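PDB 2RH3: protein virC2 from Agrobacterium tumefaciens, which probably binds DNA through its C-terminal ribbon-helix-helix fold and enhances T-DNA transfer and virulence. Local coordinates for residues H88-L92 with G93-A97. Sequence-based numbering, arbitrary orientation.
Sequences HFDPL and GLETA
The two faces of the D90 carboxylate are turned to different neighbours: G93 CA lies obliquely off one, beyond the oxygens and 3.4 Å from D90 OD2, and E95 CB off the other, 3.6 Å from D90 CG. The backbone N of E95 comes in on the same side as its CB, its N-H pointing nearly straight (163°) at D90 OD1 over 2.8 Å, from above the carboxylate plane. With CG anti to the backbone N (chi1 -172°), D90 swings its carboxylate across the turn to reach this N-H. Its other oxygen, OD2, accepts a hydrogen from a water that also donates to E95 O, so both oxygens tie the side chain to the main chain of E95. The F89 ring carries H88 CD2 over the centre of one face, while F89 CZ sits at the edge of the H88 ring; beyond the segments, F89 packs on F100, K103 and A107.

This is the linker between helices 79-89 and 97-118, which with strand 71-76 follow the strand-helix-helix order of a ribbon-helix-helix unit. D90 is the first residue to leave helical backbone angles and begins a type I turn, closed by G93 N donating to D90 O (2.9 Å); T96, whose OG1 accepts from A99 N, N-caps the second helix.

On the outer side, L94 CG rests 3.7 Å from L92 CB, and the two CD1 methyls meet at 3.8 Å. E95 bends at chi2 (-71°), which takes its own carboxylate away from D90, leaving OE2 5.1 Å from D90 OD1; this separation should ease repulsion between the like charges.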
ATOM      1  N   HIS A  88       6.116   8.094 -12.083  1.00 21.22           N
ATOM      2  CA  HIS A  88       5.990   8.890 -10.876  1.00 21.77           C
ATOM      3  C   HIS A  88       6.856   8.404  -9.723  1.00 21.46           C
ATOM      4  O   HIS A  88       7.556   9.197  -9.097  1.00 22.16           O
ATOM      5  CB  HIS A  88       4.523   8.937 -10.439  1.00 22.03           C
ATOM      6  CG  HIS A  88       4.302   9.665  -9.154  1.00 23.75           C
ATOM      7  ND1 HIS A  88       4.441  11.031  -9.041  1.00 26.07           N
ATOM      8  CD2 HIS A  88       3.935   9.220  -7.930  1.00 27.20           C
ATOM      9  CE1 HIS A  88       4.172  11.396  -7.800  1.00 27.02           C
ATOM     10  NE2 HIS A  88       3.867  10.314  -7.104  1.00 27.31           N
ATOM     11  N   PHE A  89       6.804   7.104  -9.451  1.00 21.30           N
ATOM     12  CA  PHE A  89       7.534   6.506  -8.334  1.00 21.14           C
ATOM     13  C   PHE A  89       8.989   6.192  -8.662  1.00 20.94           C
ATOM     14  O   PHE A  89       9.793   6.008  -7.755  1.00 21.17           O
ATOM     15  CB  PHE A  89       6.828   5.248  -7.831  1.00 21.04           C
ATOM     16  CG  PHE A  89       5.499   5.528  -7.167  1.00 20.99           C
ATOM     17  CD1 PHE A  89       5.441   6.219  -5.959  1.00 21.52           C
ATOM     18  CD2 PHE A  89       4.317   5.118  -7.764  1.00 21.14           C
ATOM     19  CE1 PHE A  89       4.205   6.486  -5.352  1.00 23.18           C
ATOM     20  CE2 PHE A  89       3.084   5.378  -7.170  1.00 21.83           C
ATOM     21  CZ  PHE A  89       3.028   6.067  -5.973  1.00 22.39           C
ATOM     22  N   ASP A  90       9.300   6.156  -9.958  1.00 20.93           N
ATOM     23  CA  ASP A  90      10.641   5.826 -10.467  1.00 20.97           C
ATOM     24  C   ASP A  90      11.008   6.800 -11.596  1.00 20.65           C
ATOM     25  O   ASP A  90      11.313   6.379 -12.718  1.00 20.05           O
ATOM     26  CB  ASP A  90      10.647   4.370 -10.957  1.00 21.02           C
ATOM     27  CG  ASP A  90      12.037   3.864 -11.315  1.00 22.44           C
ATOM     28  OD1 ASP A  90      13.042   4.466 -10.871  1.00 23.27           O
ATOM     29  OD2 ASP A  90      12.126   2.850 -12.042  1.00 24.94           O
ATOM     30  N   PRO A  91      10.985   8.119 -11.302  1.00 20.49           N
ATOM     31  CA  PRO A  91      11.061   9.141 -12.343  1.00 20.24           C
ATOM     32  C   PRO A  91      12.359   9.121 -13.173  1.00 19.80           C
ATOM     33  O   PRO A  91      12.389   9.652 -14.290  1.00 19.74           O
ATOM     34  CB  PRO A  91      10.962  10.452 -11.552  1.00 20.44           C
ATOM     35  CG  PRO A  91      11.378  10.111 -10.182  1.00 21.06           C
ATOM     36  CD  PRO A  91      10.893   8.722  -9.957  1.00 20.99           C
ATOM     37  N   LEU A  92      13.403   8.507 -12.621  1.00 18.81           N
ATOM     38  CA  LEU A  92      14.712   8.425 -13.282  1.00 19.15           C
ATOM     39  C   LEU A  92      14.965   7.036 -13.882  1.00 18.15           C
ATOM     40  O   LEU A  92      15.961   6.831 -14.590  1.00 17.73           O
ATOM     41  CB  LEU A  92      15.809   8.771 -12.276  1.00 19.69           C
ATOM     42  CG  LEU A  92      15.860  10.194 -11.698  1.00 21.94           C
ATOM     43  CD1 LEU A  92      16.923  10.262 -10.617  1.00 24.18           C
ATOM     44  CD2 LEU A  92      16.132  11.231 -12.768  1.00 25.39           C
ATOM     45  N   GLY A  93      14.054   6.104 -13.604  1.00 17.13           N
ATOM     46  CA  GLY A  93      14.177   4.714 -14.057  1.00 17.35           C
ATOM     47  C   GLY A  93      15.281   3.926 -13.375  1.00 17.11           C
ATOM     48  O   GLY A  93      15.752   2.922 -13.907  1.00 16.96           O
ATOM     49  N   LEU A  94      15.677   4.372 -12.184  1.00 17.26           N
ATOM     50  CA  LEU A  94      16.793   3.778 -11.438  1.00 17.63           C
ATOM     51  C   LEU A  94      16.387   2.826 -10.303  1.00 18.26           C
ATOM     52  O   LEU A  94      17.231   2.131  -9.748  1.00 17.95           O
ATOM     53  CB  LEU A  94      17.672   4.888 -10.860  1.00 17.41           C
ATOM     54  CG  LEU A  94      18.202   5.956 -11.816  1.00 18.43           C
ATOM     55  CD1 LEU A  94      18.926   7.046 -11.054  1.00 20.39           C
ATOM     56  CD2 LEU A  94      19.111   5.335 -12.870  1.00 17.16           C
ATOM     57  N   GLU A  95      15.101   2.784  -9.960  1.00 18.98           N
ATOM     58  CA  GLU A  95      14.653   1.933  -8.854  1.00 19.66           C
ATOM     59  C   GLU A  95      14.567   0.477  -9.315  1.00 19.94           C
ATOM     60  O   GLU A  95      14.142   0.200 -10.447  1.00 20.05           O
ATOM     61  CB  GLU A  95      13.279   2.384  -8.311  1.00 20.28           C
ATOM     62  CG  GLU A  95      13.242   3.792  -7.696  1.00 22.32           C
ATOM     63  CD  GLU A  95      13.980   3.905  -6.359  0.50 24.19           C
ATOM     64  OE1 GLU A  95      14.212   2.874  -5.693  0.50 24.00           O
ATOM     65  OE2 GLU A  95      14.331   5.042  -5.972  0.50 26.03           O
ATOM     66  N   THR A  96      14.965  -0.445  -8.444  1.00 19.77           N
ATOM     67  CA  THR A  96      14.739  -1.870  -8.683  1.00 20.17           C
ATOM     68  C   THR A  96      13.235  -2.183  -8.676  1.00 20.93           C
ATOM     69  O   THR A  96      12.442  -1.415  -8.124  1.00 20.34           O
ATOM     70  CB  THR A  96      15.424  -2.756  -7.620  1.00 20.42           C
ATOM     71  OG1 THR A  96      14.824  -2.533  -6.336  1.00 21.03           O
ATOM     72  CG2 THR A  96      16.927  -2.490  -7.544  1.00 20.52           C
ATOM     73  N   ALA A  97      12.862  -3.307  -9.291  1.00 21.61           N
ATOM     74  CA  ALA A  97      11.479  -3.807  -9.239  1.00 22.58           C
ATOM     75  C   ALA A  97      10.951  -3.903  -7.808  1.00 22.85           C
ATOM     76  O   ALA A  97       9.808  -3.507  -7.538  1.00 22.90           O
ATOM     77  CB  ALA A  97      11.376  -5.161  -9.930  1.00 22.96           C
TER
HETATM   78  O   HOH W   1      11.543   0.403 -11.266  1.00 46.29           O